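Local structure of Exo-1,3/1,4-beta-glucanase (Pseudoalteromonas sp., 3RRX) at residues E540-D545 / V618-E623. The protein probably hydrolyses beta-1,3- and beta-1,4-linked glucans from the chain end, as an exo-acting family 3 glycoside hydrolase. The protein carries 1 engineered substitution. Sequence-based numbering, arbitrary orientation.
Sequences ELNASD and VPVLSE
The carboxamide of Asn-542 has Val-620 CG1 over one face, 3.9 Å from ND2. Leu-621 CB lies slightly to the opposite side of this plane, beyond the oxygen edge. Polar partners occupy the edges. OD1 accepts the backbone N of Leu-621 at 2.8 Å, with the donor tilted 20° from the carbonyl plane. A water also donates to OD1 and to Pro-619 O, joining the two. ND2 gives one hydrogen to Leu-621 O at 2.9 Å, so both backbone polar groups of Leu-621 pair with a single side chain, much as a neighbouring strand would pair with them. The other hydrogen runs almost straight (175°) to Glu-623 OE2, which uses its anti lone pair. Amide and carboxylate are nearly coplanar. The extended chain of Glu-623 (chi2 -178°) carries its carboxylate to the amide. Asn-542 ends helix 538-542 of the alpha/beta C-terminal domain of the family 3 fold. The irregular segment 618-623 lies against this helix end at the surface. Asn-538, one turn earlier, donates to Ser-622 O. An alanine in place of Asn-542 would probably leave Leu-621 N and O and Glu-623 OE2 without these partners and let the segment shift. Next to the polar bonds, Leu-541 CD1 meets Leu-621 CD1 at 3.7 Å, and both leucines also touch Leu-603.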
loop_
_atom_site.group_PDB
_atom_site.type_symbol
_atom_site.label_atom_id
_atom_site.label_comp_id
_atom_site.label_asym_id
_atom_site.label_seq_id
_atom_site.Cartn_x
_atom_site.Cartn_y
_atom_site.Cartn_z
ATOM N N GLU A 540 13.862 -20.840 14.232
ATOM C CA GLU A 540 12.689 -20.474 15.015
ATOM C C GLU A 540 11.578 -21.500 14.819
ATOM O O GLU A 540 10.850 -21.821 15.759
ATOM C CB GLU A 540 12.196 -19.056 14.638
ATOM C CG GLU A 540 13.145 -17.934 15.075
ATOM C CD GLU A 540 14.327 -17.757 14.136
ATOM O OE1 GLU A 540 14.334 -18.387 13.057
ATOM O OE2 GLU A 540 15.259 -16.987 14.474
ATOM N N LEU A 541 11.440 -22.010 13.595
ATOM C CA LEU A 541 10.461 -23.064 13.326
ATOM C C LEU A 541 10.736 -24.295 14.194
ATOM O O LEU A 541 9.811 -24.902 14.740
ATOM C CB LEU A 541 10.494 -23.468 11.845
ATOM C CG LEU A 541 9.674 -22.593 10.885
ATOM C CD1 LEU A 541 10.142 -22.800 9.430
ATOM C CD2 LEU A 541 8.193 -22.905 11.034
ATOM N N ASN A 542 12.009 -24.663 14.311
ATOM C CA ASN A 542 12.387 -25.824 15.117
ATOM C C ASN A 542 12.057 -25.617 16.597
ATOM O O ASN A 542 11.795 -26.574 17.322
ATOM C CB ASN A 542 13.872 -26.126 14.974
ATOM C CG ASN A 542 14.213 -26.755 13.637
ATOM O OD1 ASN A 542 13.337 -27.250 12.920
ATOM N ND2 ASN A 542 15.495 -26.739 13.295
ATOM N N ALA A 543 12.077 -24.363 17.040
ATOM C CA ALA A 543 11.772 -24.052 18.440
ATOM C C ALA A 543 10.279 -23.819 18.686
ATOM O O ALA A 543 9.888 -23.387 19.769
ATOM C CB ALA A 543 12.587 -22.844 18.905
ATOM N N SER A 544 9.448 -24.107 17.688
ATOM C CA SER A 544 8.013 -23.851 17.774
ATOM C C SER A 544 7.229 -25.131 17.531
ATOM O O SER A 544 7.577 -25.906 16.639
ATOM C CB SER A 544 7.586 -22.820 16.716
ATOM O OG SER A 544 8.319 -21.605 16.812
ATOM N N ASP A 545 6.166 -25.341 18.305
ATOM C CA ASP A 545 5.218 -26.425 18.032
ATOM C C ASP A 545 4.259 -26.046 16.906
ATOM O O ASP A 545 3.912 -26.870 16.053
ATOM C CB ASP A 545 4.442 -26.773 19.304
ATOM C CG ASP A 545 5.351 -27.297 20.389
ATOM O OD1 ASP A 545 5.759 -26.513 21.271
ATOM O OD2 ASP A 545 5.696 -28.491 20.325
ATOM N N VAL A 618 5.510 -31.090 10.849
ATOM C CA VAL A 618 6.712 -30.621 10.167
ATOM C C VAL A 618 7.919 -31.071 10.990
ATOM O O VAL A 618 8.002 -30.788 12.184
ATOM C CB VAL A 618 6.726 -29.078 10.030
ATOM C CG1 VAL A 618 8.025 -28.599 9.382
ATOM C CG2 VAL A 618 5.515 -28.602 9.250
ATOM N N PRO A 619 8.859 -31.785 10.357
ATOM C CA PRO A 619 9.992 -32.318 11.117
ATOM C C PRO A 619 11.003 -31.227 11.453
ATOM O O PRO A 619 10.929 -30.110 10.931
ATOM C CB PRO A 619 10.612 -33.328 10.142
ATOM C CG PRO A 619 10.283 -32.778 8.785
ATOM C CD PRO A 619 8.928 -32.127 8.923
ATOM N N VAL A 620 11.938 -31.547 12.335
ATOM C CA VAL A 620 13.080 -30.676 12.582
ATOM C C VAL A 620 13.837 -30.407 11.271
ATOM O O VAL A 620 14.122 -31.324 10.488
ATOM C CB VAL A 620 14.014 -31.276 13.671
ATOM C CG1 VAL A 620 15.373 -30.589 13.671
ATOM C CG2 VAL A 620 13.351 -31.170 15.052
ATOM N N LEU A 621 14.154 -29.136 11.046
ATOM C CA LEU A 621 14.727 -28.666 9.793
ATOM C C LEU A 621 16.205 -28.373 9.952
ATOM O O LEU A 621 16.673 -28.102 11.056
ATOM C CB LEU A 621 14.011 -27.373 9.367
ATOM C CG LEU A 621 12.504 -27.481 9.137
ATOM C CD1 LEU A 621 11.884 -26.078 8.972
ATOM C CD2 LEU A 621 12.198 -28.379 7.933
ATOM N N SER A 622 16.944 -28.408 8.847
ATOM C CA SER A 622 18.355 -28.057 8.897
ATOM C C SER A 622 18.540 -26.615 9.353
ATOM O O SER A 622 17.830 -25.709 8.893
ATOM C CB SER A 622 19.021 -28.260 7.533
ATOM O OG SER A 622 20.290 -27.631 7.508
ATOM N N GLU A 623 19.498 -26.394 10.250
ATOM C CA GLU A 623 19.802 -25.038 10.711
ATOM C C GLU A 623 21.119 -24.527 10.132
ATOM O O GLU A 623 21.625 -23.483 10.541
ATOM C CB GLU A 623 19.809 -24.963 12.244
ATOM C CG GLU A 623 18.444 -25.229 12.874
ATOM C CD GLU A 623 18.429 -25.106 14.389
ATOM O OE1 GLU A 623 19.445 -24.699 14.995
ATOM O OE2 GLU A 623 17.380 -25.421 14.986
HETATM O O HOH W 1 10.497 -27.656 12.417
#